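PDB 5DK5: 3'-5' exonuclease crn-4 from Caenorhabditis elegans, which degrades RNA and DNA as a DEDDh-family 3'-5' exonuclease and takes part in the breakdown of DNA during apoptosis. Local coordinates for residues S223-P228 and P251-T256; E247-L252 and I299-I304; V212-L217 and G260-E265; L229-E234 and E295-H300. All coordinates share one frame; numbering follows the deposited sequence.

Interaction 1. Residues S223-P228 and P251-T256. With IPA (isopropyl alcohol), chain N.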
loop_
_atom_site.group_PDB
_atom_site.type_symbol
_atom_site.label_atom_id
_atom_site.label_comp_id
_atom_site.label_asym_id
_atom_site.label_seq_id
_atom_site.Cartn_x
_atom_site.Cartn_y
_atom_site.Cartn_z
ATOM N N SER B 223 25.685 12.506 20.560
ATOM C CA SER B 223 25.312 13.356 21.686
ATOM C C SER B 223 24.058 14.183 21.400
ATOM O O SER B 223 23.328 14.546 22.319
ATOM C CB SER B 223 26.469 14.287 22.054
ATOM O OG SER B 223 26.137 15.079 23.181
ATOM N N TRP B 224 23.812 14.481 20.129
ATOM C CA TRP B 224 22.684 15.333 19.761
ATOM C C TRP B 224 21.343 14.592 19.808
ATOM O O TRP B 224 20.291 15.203 19.612
ATOM C CB TRP B 224 22.900 15.938 18.368
ATOM C CG TRP B 224 23.133 14.938 17.277
ATOM C CD1 TRP B 224 24.340 14.504 16.810
ATOM C CD2 TRP B 224 22.137 14.257 16.507
ATOM N NE1 TRP B 224 24.156 13.592 15.800
ATOM C CE2 TRP B 224 22.813 13.421 15.595
ATOM C CE3 TRP B 224 20.739 14.268 16.501
ATOM C CZ2 TRP B 224 22.139 12.607 14.688
ATOM C CZ3 TRP B 224 20.072 13.458 15.601
ATOM C CH2 TRP B 224 20.773 12.639 14.707
ATOM N N ARG B 225 21.381 13.286 20.069
ATOM C CA ARG B 225 20.159 12.503 20.262
ATOM C C ARG B 225 19.830 12.336 21.744
ATOM O O ARG B 225 18.823 11.722 22.096
ATOM C CB ARG B 225 20.283 11.124 19.608
ATOM C CG ARG B 225 20.249 11.151 18.090
ATOM C CD ARG B 225 19.810 9.811 17.513
ATOM N NE ARG B 225 20.642 8.699 17.967
ATOM C CZ ARG B 225 20.525 7.449 17.526
ATOM N NH1 ARG B 225 19.616 7.143 16.611
ATOM N NH2 ARG B 225 21.323 6.501 17.995
ATOM N N ARG B 226 20.678 12.882 22.609
ATOM C CA ARG B 226 20.511 12.711 24.049
ATOM C C ARG B 226 19.285 13.458 24.562
ATOM O O ARG B 226 18.618 12.991 25.487
ATOM C CB ARG B 226 21.762 13.178 24.795
ATOM C CG ARG B 226 22.984 12.320 24.510
ATOM C CD ARG B 226 24.196 12.743 25.324
ATOM N NE ARG B 226 24.085 12.342 26.728
ATOM C CZ ARG B 226 23.885 13.163 27.758
ATOM N NH1 ARG B 226 23.772 14.475 27.586
ATOM N NH2 ARG B 226 23.802 12.662 28.982
ATOM N N GLN B 227 18.987 14.609 23.962
ATOM C CA GLN B 227 17.795 15.363 24.332
ATOM C C GLN B 227 16.640 14.982 23.402
ATOM O O GLN B 227 16.848 14.812 22.201
ATOM C CB GLN B 227 18.052 16.873 24.283
ATOM C CG GLN B 227 18.417 17.442 22.913
ATOM C CD GLN B 227 18.221 18.948 22.846
ATOM O OE1 GLN B 227 17.099 19.446 22.958
ATOM N NE2 GLN B 227 19.315 19.681 22.670
ATOM N N PRO B 228 15.421 14.824 23.956
ATOM C CA PRO B 228 14.251 14.484 23.135
ATOM C C PRO B 228 14.012 15.438 21.967
ATOM O O PRO B 228 14.216 16.645 22.091
ATOM C CB PRO B 228 13.093 14.567 24.133
ATOM C CG PRO B 228 13.709 14.242 25.437
ATOM C CD PRO B 228 15.092 14.824 25.394
ATOM N N PRO B 251 18.536 3.008 14.725
ATOM C CA PRO B 251 19.615 2.890 15.719
ATOM C C PRO B 251 20.927 3.563 15.313
ATOM O O PRO B 251 21.565 4.185 16.161
ATOM C CB PRO B 251 19.809 1.374 15.851
ATOM C CG PRO B 251 19.233 0.795 14.613
ATOM C CD PRO B 251 18.101 1.688 14.236
ATOM N N LEU B 252 21.327 3.433 14.052
ATOM C CA LEU B 252 22.596 3.998 13.597
ATOM C C LEU B 252 22.415 5.398 13.020
ATOM O O LEU B 252 21.458 5.671 12.295
ATOM C CB LEU B 252 23.259 3.087 12.560
ATOM C CG LEU B 252 23.547 1.651 13.009
ATOM C CD1 LEU B 252 24.255 0.880 11.904
ATOM C CD2 LEU B 252 24.368 1.617 14.291
ATOM N N VAL B 253 23.362 6.270 13.353
ATOM C CA VAL B 253 23.333 7.675 12.964
ATOM C C VAL B 253 24.464 7.989 11.987
ATOM O O VAL B 253 25.536 7.389 12.053
ATOM C CB VAL B 253 23.443 8.583 14.215
ATOM C CG1 VAL B 253 24.186 9.889 13.919
ATOM C CG2 VAL B 253 22.061 8.863 14.786
ATOM N N VAL B 254 24.219 8.935 11.084
ATOM C CA VAL B 254 25.247 9.388 10.157
ATOM C C VAL B 254 26.287 10.217 10.899
ATOM O O VAL B 254 25.949 11.157 11.619
ATOM C CB VAL B 254 24.651 10.226 9.005
ATOM C CG1 VAL B 254 25.760 10.872 8.165
ATOM C CG2 VAL B 254 23.760 9.366 8.129
ATOM N N THR B 255 27.553 9.854 10.719
ATOM C CA THR B 255 28.666 10.586 11.313
ATOM C C THR B 255 29.630 11.039 10.227
ATOM O O THR B 255 30.263 10.222 9.561
ATOM C CB THR B 255 29.427 9.732 12.342
ATOM O OG1 THR B 255 28.519 9.270 13.349
ATOM C CG2 THR B 255 30.537 10.536 13.002
ATOM N N THR B 256 29.725 12.350 10.056
ATOM C CA THR B 256 30.669 12.938 9.120
ATOM C C THR B 256 32.097 12.586 9.514
ATOM O O THR B 256 32.449 12.624 10.694
ATOM C CB THR B 256 30.505 14.475 9.063
ATOM O OG1 THR B 256 29.525 14.816 8.074
ATOM C CG2 THR B 256 31.828 15.184 8.734
HETATM C C1 IPA N . 17.779 9.190 24.055
HETATM C C2 IPA N . 16.479 9.721 24.620
HETATM C C3 IPA N . 15.826 10.649 23.622
HETATM O O2 IPA N . 16.735 10.436 25.805
HETATM O O HOH W 1 26.612 12.047 14.379
#

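Interaction 2. Residues E247-L252 and I299-I304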
loop_
_atom_site.group_PDB
_atom_site.type_symbol
_atom_site.label_atom_id
_atom_site.label_comp_id
_atom_site.label_asym_id
_atom_site.label_seq_id
_atom_site.Cartn_x
_atom_site.Cartn_y
_atom_site.Cartn_z
ATOM N N GLU B 247 15.811 9.858 12.256
ATOM C CA GLU B 247 17.120 9.915 12.903
ATOM C C GLU B 247 17.093 9.327 14.309
ATOM O O GLU B 247 18.060 8.702 14.746
ATOM C CB GLU B 247 17.621 11.361 12.963
ATOM C CG GLU B 247 18.157 11.895 11.639
ATOM C CD GLU B 247 18.392 13.396 11.655
ATOM O OE1 GLU B 247 18.086 14.043 12.679
ATOM O OE2 GLU B 247 18.886 13.929 10.640
ATOM N N ARG B 248 15.985 9.528 15.012
ATOM C CA ARG B 248 15.855 9.054 16.384
ATOM C C ARG B 248 15.411 7.595 16.424
ATOM O O ARG B 248 15.848 6.829 17.281
ATOM C CB ARG B 248 14.865 9.927 17.159
ATOM C CG ARG B 248 15.147 11.426 17.076
ATOM C CD ARG B 248 16.603 11.764 17.374
ATOM N NE ARG B 248 16.824 13.208 17.477
ATOM C CZ ARG B 248 16.750 13.914 18.604
ATOM N NH1 ARG B 248 16.458 13.328 19.759
ATOM N NH2 ARG B 248 16.970 15.222 18.576
ATOM N N VAL B 249 14.544 7.215 15.491
ATOM C CA VAL B 249 14.021 5.855 15.439
ATOM C C VAL B 249 15.104 4.857 15.042
ATOM O O VAL B 249 15.303 3.847 15.715
ATOM C CB VAL B 249 12.845 5.745 14.448
ATOM C CG1 VAL B 249 12.409 4.287 14.273
ATOM C CG2 VAL B 249 11.680 6.595 14.924
ATOM N N LEU B 250 15.797 5.142 13.945
ATOM C CA LEU B 250 16.833 4.242 13.452
ATOM C C LEU B 250 18.011 4.211 14.426
ATOM O O LEU B 250 18.441 5.259 14.910
ATOM C CB LEU B 250 17.299 4.669 12.062
ATOM C CG LEU B 250 16.225 4.626 10.973
ATOM C CD1 LEU B 250 16.721 5.296 9.705
ATOM C CD2 LEU B 250 15.801 3.191 10.682
ATOM N N PRO B 251 18.536 3.008 14.725
ATOM C CA PRO B 251 19.615 2.890 15.719
ATOM C C PRO B 251 20.927 3.563 15.313
ATOM O O PRO B 251 21.565 4.185 16.161
ATOM C CB PRO B 251 19.809 1.374 15.851
ATOM C CG PRO B 251 19.233 0.795 14.613
ATOM C CD PRO B 251 18.101 1.688 14.236
ATOM N N LEU B 252 21.327 3.433 14.052
ATOM C CA LEU B 252 22.596 3.998 13.597
ATOM C C LEU B 252 22.415 5.398 13.020
ATOM O O LEU B 252 21.458 5.671 12.295
ATOM C CB LEU B 252 23.259 3.087 12.560
ATOM C CG LEU B 252 23.547 1.651 13.009
ATOM C CD1 LEU B 252 24.255 0.880 11.904
ATOM C CD2 LEU B 252 24.368 1.617 14.291
ATOM N N ILE B 299 3.789 6.151 15.826
ATOM C CA ILE B 299 4.651 6.144 14.649
ATOM C C ILE B 299 4.499 4.804 13.938
ATOM O O ILE B 299 5.053 3.795 14.377
ATOM C CB ILE B 299 6.132 6.366 15.015
ATOM C CG1 ILE B 299 6.290 7.562 15.961
ATOM C CG2 ILE B 299 6.967 6.560 13.759
ATOM C CD1 ILE B 299 5.882 8.893 15.363
ATOM N N HIS B 300 3.750 4.795 12.842
ATOM C CA HIS B 300 3.400 3.550 12.163
ATOM C C HIS B 300 4.626 2.759 11.706
ATOM O O HIS B 300 4.717 1.556 11.954
ATOM C CB HIS B 300 2.495 3.836 10.960
ATOM C CG HIS B 300 2.304 2.661 10.055
ATOM N ND1 HIS B 300 1.682 1.498 10.460
ATOM C CD2 HIS B 300 2.655 2.465 8.760
ATOM C CE1 HIS B 300 1.656 0.641 9.456
ATOM N NE2 HIS B 300 2.240 1.202 8.414
ATOM N N PHE B 301 5.567 3.429 11.047
ATOM C CA PHE B 301 6.712 2.734 10.464
ATOM C C PHE B 301 7.627 2.170 11.547
ATOM O O PHE B 301 8.324 1.181 11.328
ATOM C CB PHE B 301 7.498 3.664 9.529
ATOM C CG PHE B 301 8.461 4.585 10.235
ATOM C CD1 PHE B 301 9.739 4.158 10.564
ATOM C CD2 PHE B 301 8.098 5.886 10.540
ATOM C CE1 PHE B 301 10.626 5.004 11.203
ATOM C CE2 PHE B 301 8.983 6.736 11.177
ATOM C CZ PHE B 301 10.249 6.294 11.508
ATOM N N ALA B 302 7.631 2.807 12.713
ATOM C CA ALA B 302 8.402 2.307 13.843
ATOM C C ALA B 302 7.698 1.098 14.449
ATOM O O ALA B 302 8.331 0.093 14.779
ATOM C CB ALA B 302 8.589 3.394 14.885
ATOM N N LYS B 303 6.379 1.202 14.573
ATOM C CA LYS B 303 5.571 0.159 15.191
ATOM C C LYS B 303 5.615 -1.140 14.393
ATOM O O LYS B 303 5.771 -2.221 14.958
ATOM C CB LYS B 303 4.122 0.627 15.331
ATOM C CG LYS B 303 3.319 -0.117 16.385
ATOM C CD LYS B 303 3.748 0.289 17.785
ATOM C CE LYS B 303 2.812 -0.266 18.842
ATOM N NZ LYS B 303 3.186 0.201 20.205
ATOM N N ILE B 304 5.472 -1.030 13.077
ATOM C CA ILE B 304 5.379 -2.209 12.225
ATOM C C ILE B 304 6.740 -2.880 12.024
ATOM O O ILE B 304 6.809 -4.078 11.747
ATOM C CB ILE B 304 4.765 -1.856 10.846
ATOM C CG1 ILE B 304 4.225 -3.117 10.166
ATOM C CG2 ILE B 304 5.776 -1.130 9.957
ATOM C CD1 ILE B 304 3.375 -2.838 8.943
#

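Interaction 3. Residues V212-L217 and G260-E265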
loop_
_atom_site.group_PDB
_atom_site.type_symbol
_atom_site.label_atom_id
_atom_site.label_comp_id
_atom_site.label_asym_id
_atom_site.label_seq_id
_atom_site.Cartn_x
_atom_site.Cartn_y
_atom_site.Cartn_z
ATOM N N VAL B 212 37.627 12.043 -4.133
ATOM C CA VAL B 212 36.528 11.187 -3.702
ATOM C C VAL B 212 36.982 10.144 -2.684
ATOM O O VAL B 212 37.902 9.367 -2.941
ATOM C CB VAL B 212 35.881 10.478 -4.911
ATOM C CG1 VAL B 212 34.688 9.641 -4.476
ATOM C CG2 VAL B 212 35.459 11.503 -5.956
ATOM N N THR B 213 36.329 10.143 -1.525
ATOM C CA THR B 213 36.631 9.202 -0.450
ATOM C C THR B 213 35.404 9.012 0.437
ATOM O O THR B 213 34.446 9.778 0.347
ATOM C CB THR B 213 37.803 9.691 0.427
ATOM O OG1 THR B 213 38.778 10.355 -0.386
ATOM C CG2 THR B 213 38.462 8.528 1.156
ATOM N N VAL B 214 35.436 7.990 1.288
ATOM C CA VAL B 214 34.427 7.820 2.330
ATOM C C VAL B 214 34.338 9.088 3.179
ATOM O O VAL B 214 35.321 9.495 3.798
ATOM C CB VAL B 214 34.751 6.606 3.235
ATOM C CG1 VAL B 214 33.860 6.585 4.479
ATOM C CG2 VAL B 214 34.612 5.303 2.452
ATOM N N ASN B 215 33.158 9.705 3.198
ATOM C CA ASN B 215 32.939 10.940 3.947
ATOM C C ASN B 215 31.804 10.824 4.965
ATOM O O ASN B 215 31.530 11.768 5.707
ATOM C CB ASN B 215 32.656 12.097 2.986
ATOM C CG ASN B 215 31.539 11.787 2.008
ATOM O OD1 ASN B 215 30.865 10.764 2.115
ATOM N ND2 ASN B 215 31.335 12.681 1.049
ATOM N N GLU B 216 31.148 9.667 4.996
ATOM C CA GLU B 216 30.087 9.411 5.964
ATOM C C GLU B 216 30.206 8.012 6.558
ATOM O O GLU B 216 30.496 7.045 5.850
ATOM C CB GLU B 216 28.710 9.592 5.318
ATOM C CG GLU B 216 28.358 11.047 5.028
ATOM C CD GLU B 216 26.895 11.246 4.670
ATOM O OE1 GLU B 216 26.148 10.247 4.609
ATOM O OE2 GLU B 216 26.490 12.407 4.450
ATOM N N LEU B 217 29.988 7.927 7.868
ATOM C CA LEU B 217 30.035 6.668 8.600
ATOM C C LEU B 217 28.759 6.499 9.414
ATOM O O LEU B 217 28.134 7.483 9.807
ATOM C CB LEU B 217 31.249 6.620 9.529
ATOM C CG LEU B 217 32.608 7.010 8.944
ATOM C CD1 LEU B 217 33.603 7.245 10.067
ATOM C CD2 LEU B 217 33.116 5.942 7.995
ATOM N N GLY B 260 40.705 13.557 4.626
ATOM C CA GLY B 260 42.058 13.248 5.055
ATOM C C GLY B 260 42.111 12.478 6.362
ATOM O O GLY B 260 43.190 12.113 6.828
ATOM N N ASP B 261 40.945 12.224 6.951
ATOM C CA ASP B 261 40.861 11.551 8.247
ATOM C C ASP B 261 40.519 10.070 8.119
ATOM O O ASP B 261 40.684 9.308 9.071
ATOM C CB ASP B 261 39.818 12.239 9.130
ATOM C CG ASP B 261 40.200 13.662 9.483
ATOM O OD1 ASP B 261 41.050 14.246 8.778
ATOM O OD2 ASP B 261 39.649 14.196 10.467
ATOM N N PHE B 262 40.038 9.664 6.947
ATOM C CA PHE B 262 39.619 8.280 6.738
ATOM C C PHE B 262 40.788 7.350 6.427
ATOM O O PHE B 262 41.610 7.637 5.555
ATOM C CB PHE B 262 38.600 8.193 5.603
ATOM C CG PHE B 262 38.236 6.783 5.236
ATOM C CD1 PHE B 262 37.372 6.052 6.031
ATOM C CD2 PHE B 262 38.768 6.184 4.106
ATOM C CE1 PHE B 262 37.038 4.752 5.705
ATOM C CE2 PHE B 262 38.438 4.883 3.775
ATOM C CZ PHE B 262 37.572 4.167 4.574
ATOM N N ARG B 263 40.839 6.231 7.146
ATOM C CA ARG B 263 41.817 5.177 6.900
ATOM C C ARG B 263 41.085 3.889 6.542
ATOM O O ARG B 263 39.992 3.632 7.045
ATOM C CB ARG B 263 42.707 4.958 8.128
ATOM C CG ARG B 263 43.294 6.233 8.720
ATOM C CD ARG B 263 44.118 7.008 7.703
ATOM N NE ARG B 263 44.521 8.317 8.205
ATOM C CZ ARG B 263 44.958 9.312 7.439
ATOM N NH1 ARG B 263 45.044 9.157 6.124
ATOM N NH2 ARG B 263 45.304 10.469 7.988
ATOM N N LEU B 264 41.685 3.082 5.673
ATOM C CA LEU B 264 41.067 1.831 5.246
ATOM C C LEU B 264 40.891 0.855 6.404
ATOM O O LEU B 264 39.990 0.016 6.381
ATOM C CB LEU B 264 41.896 1.175 4.141
ATOM C CG LEU B 264 41.449 1.523 2.721
ATOM C CD1 LEU B 264 41.557 3.014 2.469
ATOM C CD2 LEU B 264 42.257 0.738 1.697
ATOM N N GLU B 265 41.748 0.970 7.415
ATOM C CA GLU B 265 41.704 0.066 8.559
ATOM C C GLU B 265 40.521 0.364 9.475
ATOM O O GLU B 265 40.302 -0.338 10.463
ATOM C CB GLU B 265 43.007 0.144 9.358
ATOM C CG GLU B 265 43.326 1.532 9.912
ATOM C CD GLU B 265 44.496 1.527 10.881
ATOM O OE1 GLU B 265 44.727 0.491 11.540
ATOM O OE2 GLU B 265 45.184 2.565 10.985
#

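Interaction 4. Residues L229-E234 and E295-H300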
loop_
_atom_site.group_PDB
_atom_site.type_symbol
_atom_site.label_atom_id
_atom_site.label_comp_id
_atom_site.label_asym_id
_atom_site.label_seq_id
_atom_site.Cartn_x
_atom_site.Cartn_y
_atom_site.Cartn_z
ATOM N N LEU B 229 13.579 14.881 20.841
ATOM C CA LEU B 229 13.235 15.668 19.665
ATOM C C LEU B 229 12.003 16.527 19.931
ATOM O O LEU B 229 11.014 16.047 20.483
ATOM C CB LEU B 229 12.982 14.745 18.469
ATOM C CG LEU B 229 12.545 15.394 17.154
ATOM C CD1 LEU B 229 13.681 16.199 16.548
ATOM C CD2 LEU B 229 12.050 14.336 16.180
ATOM N N VAL B 230 12.069 17.796 19.542
ATOM C CA VAL B 230 10.909 18.674 19.633
ATOM C C VAL B 230 9.899 18.255 18.570
ATOM O O VAL B 230 10.069 18.540 17.384
ATOM C CB VAL B 230 11.294 20.154 19.454
ATOM C CG1 VAL B 230 10.054 21.041 19.482
ATOM C CG2 VAL B 230 12.273 20.577 20.541
ATOM N N TYR B 231 8.843 17.581 19.014
ATOM C CA TYR B 231 7.907 16.917 18.116
ATOM C C TYR B 231 7.063 17.891 17.297
ATOM O O TYR B 231 6.399 18.770 17.845
ATOM C CB TYR B 231 6.989 15.996 18.925
ATOM C CG TYR B 231 6.112 15.094 18.085
ATOM C CD1 TYR B 231 6.656 14.038 17.367
ATOM C CD2 TYR B 231 4.739 15.292 18.021
ATOM C CE1 TYR B 231 5.859 13.209 16.599
ATOM C CE2 TYR B 231 3.932 14.467 17.258
ATOM C CZ TYR B 231 4.498 13.426 16.549
ATOM O OH TYR B 231 3.705 12.597 15.787
ATOM N N ASN B 232 7.105 17.720 15.979
ATOM C CA ASN B 232 6.233 18.446 15.062
ATOM C C ASN B 232 5.076 17.552 14.629
ATOM O O ASN B 232 5.287 16.526 13.987
ATOM C CB ASN B 232 7.019 18.928 13.842
ATOM C CG ASN B 232 6.157 19.689 12.855
ATOM O OD1 ASN B 232 5.065 20.148 13.189
ATOM N ND2 ASN B 232 6.648 19.829 11.632
ATOM N N LYS B 233 3.856 17.946 14.979
ATOM C CA LYS B 233 2.684 17.099 14.771
ATOM C C LYS B 233 2.386 16.822 13.297
ATOM O O LYS B 233 1.762 15.812 12.969
ATOM C CB LYS B 233 1.453 17.736 15.426
ATOM C CG LYS B 233 1.062 17.122 16.766
ATOM C CD LYS B 233 1.068 18.154 17.882
ATOM C CE LYS B 233 0.439 17.597 19.151
ATOM N NZ LYS B 233 1.081 16.327 19.596
ATOM N N GLU B 234 2.832 17.711 12.417
ATOM C CA GLU B 234 2.554 17.586 10.988
ATOM C C GLU B 234 3.746 17.001 10.234
ATOM O O GLU B 234 3.905 17.235 9.037
ATOM C CB GLU B 234 2.185 18.950 10.397
ATOM C CG GLU B 234 1.011 19.631 11.088
ATOM C CD GLU B 234 -0.287 18.860 10.940
ATOM O OE1 GLU B 234 -0.422 18.097 9.959
ATOM O OE2 GLU B 234 -1.174 19.017 11.805
ATOM N N GLU B 295 -0.115 6.870 22.414
ATOM C CA GLU B 295 -0.756 5.868 21.571
ATOM C C GLU B 295 -1.951 6.440 20.808
ATOM O O GLU B 295 -2.663 5.709 20.120
ATOM C CB GLU B 295 -1.195 4.669 22.417
ATOM C CG GLU B 295 -1.148 3.334 21.682
ATOM C CD GLU B 295 0.240 3.000 21.150
ATOM O OE1 GLU B 295 1.235 3.291 21.849
ATOM O OE2 GLU B 295 0.334 2.456 20.030
ATOM N N GLU B 296 -2.166 7.747 20.935
ATOM C CA GLU B 296 -3.177 8.441 20.144
ATOM C C GLU B 296 -2.552 8.966 18.852
ATOM O O GLU B 296 -3.257 9.355 17.918
ATOM C CB GLU B 296 -3.796 9.592 20.942
ATOM C CG GLU B 296 -5.170 10.026 20.445
ATOM C CD GLU B 296 -6.271 9.047 20.818
ATOM O OE1 GLU B 296 -5.960 7.971 21.372
ATOM O OE2 GLU B 296 -7.454 9.357 20.557
ATOM N N ASP B 297 -1.221 8.978 18.811
ATOM C CA ASP B 297 -0.481 9.377 17.619
ATOM C C ASP B 297 0.761 8.497 17.453
ATOM O O ASP B 297 1.887 8.968 17.614
ATOM C CB ASP B 297 -0.087 10.854 17.700
ATOM C CG ASP B 297 0.497 11.377 16.399
ATOM O OD1 ASP B 297 0.121 10.868 15.323
ATOM O OD2 ASP B 297 1.332 12.304 16.454
ATOM N N PRO B 298 0.558 7.208 17.134
ATOM C CA PRO B 298 1.681 6.271 17.029
ATOM C C PRO B 298 2.497 6.455 15.752
ATOM O O PRO B 298 1.952 6.864 14.726
ATOM C CB PRO B 298 0.997 4.893 17.026
ATOM C CG PRO B 298 -0.458 5.147 17.305
ATOM C CD PRO B 298 -0.726 6.541 16.872
ATOM N N ILE B 299 3.789 6.151 15.826
ATOM C CA ILE B 299 4.651 6.144 14.649
ATOM C C ILE B 299 4.499 4.804 13.938
ATOM O O ILE B 299 5.053 3.795 14.377
ATOM C CB ILE B 299 6.132 6.366 15.015
ATOM C CG1 ILE B 299 6.290 7.562 15.961
ATOM C CG2 ILE B 299 6.967 6.560 13.759
ATOM C CD1 ILE B 299 5.882 8.893 15.363
ATOM N N HIS B 300 3.750 4.795 12.842
ATOM C CA HIS B 300 3.400 3.550 12.163
ATOM C C HIS B 300 4.626 2.759 11.706
ATOM O O HIS B 300 4.717 1.556 11.954
ATOM C CB HIS B 300 2.495 3.836 10.960
ATOM C CG HIS B 300 2.304 2.661 10.055
ATOM N ND1 HIS B 300 1.682 1.498 10.460
ATOM C CD2 HIS B 300 2.655 2.465 8.760
ATOM C CE1 HIS B 300 1.656 0.641 9.456
ATOM N NE2 HIS B 300 2.240 1.202 8.414
HETATM O O HOH W 2 0.614 14.075 14.737
#

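Interaction 1. Residues S223-P228 and P251-T256
Arg-225 and Val-253 mark the closest backbone approach, with CA atoms 9.3 Å apart. Here a 3-10 turn (223-225) faces strand 253-256, an outermost strand of this chain's sheet in the RNase H-like exonuclease fold. Side chains span that gap. Arg-225 CG lies beside the backbone N, and a bend at chi3 (-56°) brings the guanidinium over Val-253, whose CG2 stands 3.3 Å above its plane and off toward the rim. Arg-225 NH2 donates to Pro-251 O at 3.0 Å, with an N-H...O angle of 149°; the oxygen lies 20° out of the guanidinium plane. NH2 also bonds to Gln-286 OE1, while NH1 serves Leu-250 O and Glu-247 O, so one cation gathers carbonyls around the end of helix 239-249. A leucine here would probably strip the carbonyls of Glu-247, Leu-250 and Pro-251 of their shared donor group. Trp-224 meets Val-253 from the opposite direction, its CZ2 3.5 Å from CG1, while Arg-225 CG rests over one face of the indole. The Arg-225 side chain is about 9 Å from the bound zinc ion. Water 1, in the indole plane at its edge, accepts from Trp-224 NE1 at 3.2 Å and donates to Val-254 O at 3.0 Å.

Interaction 2. Residues E247-L252 and I299-I304
Ile-299 O, at the N-cap position just ahead of helix 300-305, accepts two backbone N-H groups, from Lys-303 N at 2.9 Å and, weakly, from Ala-302 N at 3.2 Å. This first helical turn sets Phe-301 and Ala-302 against Val-249, the last helical residue before Leu-250 departs from helical angles. The backbones come nearest at Val-249 and Ala-302, with CA atoms 6.8 Å apart. The contact itself is apolar and carried by the two branches of Val-249. Val-249 CG1, anti to the backbone N (chi1 173°), reaches Phe-301 CE1 at 3.6 Å and also touches Ala-302 CB at 4.0 Å. The other branch, Val-249 CG2, meets the adjoining ring atom, 3.7 Å from Phe-301 CZ. The two side chains come from opposite directions, and the valine meets the ring obliquely, at its CE1 and CZ atoms. Phe-301 reaches that position with CG between its own backbone N and carbonyl carbon (chi1 82°). All three residues are buried. Asp-36 binds the backbone N atoms of His-300 and Phe-301 at the start of the helix. The pair thus joins the C-terminal end of helix 239-249 to the first turn of helix 300-305, with helix 124-136 adjoining through Gln-131 against Leu-250 and Tyr-132 against Ile-304.

Interaction 3. Residues V212-L217 and G260-E265
Val-214 points its methine carbon almost straight at the middle of the Phe-262 ring: CB lies 3.7 Å from the centroid and only 7° off the ring normal, a CH-pi contact of unusually central geometry. It forms just ahead of strand 216-219, which lies between strands 147-150 and 253-256 in the sheet of the RNase H-like exonuclease fold, and joins that strand's lead-in to the loop after strand 253-256. The CB hydrogen is directed toward the ring, and the two methyls spread across the same face. Val-214 CG1 is 3.9 Å from Phe-262 CE1, and Val-214 CG2 is 3.8 Å from Phe-262 CZ. The valine therefore covers one face of the ring with CB and its two methyls. Phe-262 presents that face with CG anti to its backbone N (chi1 174°), and the ring also touches Gln-147 of strand 147-150. The backbones are close at this point, the CA atoms of Val-214 and Phe-262 being 6.8 Å apart.

Immediately after Val-214, Asn-215 and Glu-216 both face Tyr-148, forming a classic beta bulge, in which Asn-215 OD1 accepts from Asn-150 N and the Glu-216 carboxylate from Asn-150 ND2. The Asn-215 CB is directed away from Phe-262. On the other flank, a backbone bond from Asn-215 to Ile-257 ties this segment to the chain leading into the Phe-262 loop. Two buried apolar residues carry most of the contact, and Thr-213 completes it with its methyl, CG2 lying 3.8 Å from Phe-262 CD2 in an oblique approach to the ring.

Interaction 4. Residues L229-E234 and E295-H300
Tyr-231 and Asp-297 lie on two irregular segments with their CA atoms 11.3 Å apart, and their side chains bridge the distance. Both extend with CG anti to the backbone N, chi1 being -171° in each. Tyr-231 OH donates to Asp-297 OD2 at 2.5 Å, a very short bond whose exact length is doubtful at this resolution. The oxygen sits at the ring's edge near its plane, while the carboxylate is turned 69° against the ring. Tyr-231 OH is also bonded to Trp-235 NE1, and the two rings meet. Asp-297 OD2 has a second donor in water 2 at 2.6 Å, and that water also donates to Lys-233 O at 2.7 Å. The other carboxylate oxygen, OD1, forms a salt bridge with Arg-236 NH1, which would tend to keep the aspartate ionised. Ile-299 adds an apolar touch, its CD1 4.3 Å from Tyr-231 OH. With a phenylalanine in place of Tyr-231, Asp-297 OD2 and Trp-235 NE1 would probably each lose a partner. The bond joins two loops that lead into helices 239-249 and 300-305, in the C-terminal region through which the homodimer forms; His-300 bonds to Thr-73 and Asp-90 of the second subunit.

How the interactions relate
Interactions 1, 2 and 4 form a connected group. Interactions 1 and 2 share Pro-251 and Leu-252, and Gln-227 O lies 2.9 Å from Arg-248 NH1, a probable hydrogen bond. Interactions 2 and 4, with centres 11 Å apart, share Ile-299 and His-300, and both touch the second subunit. Interaction 3 stands off, about 36 Å from interaction 4 between centres, yet joins interaction 1 through the sheet: Thr-255 N lies 2.6 Å from Leu-217 O, a probable hydrogen bond between strands 253-256 and 216-219. Interaction 1 alone lies near an annotated site, the zinc ion held by Cys-220, Cys-270, Cys-273 and Cys-280; the others lie away from it and the magnesium site of Asp-25, Glu-27 and Asp-194.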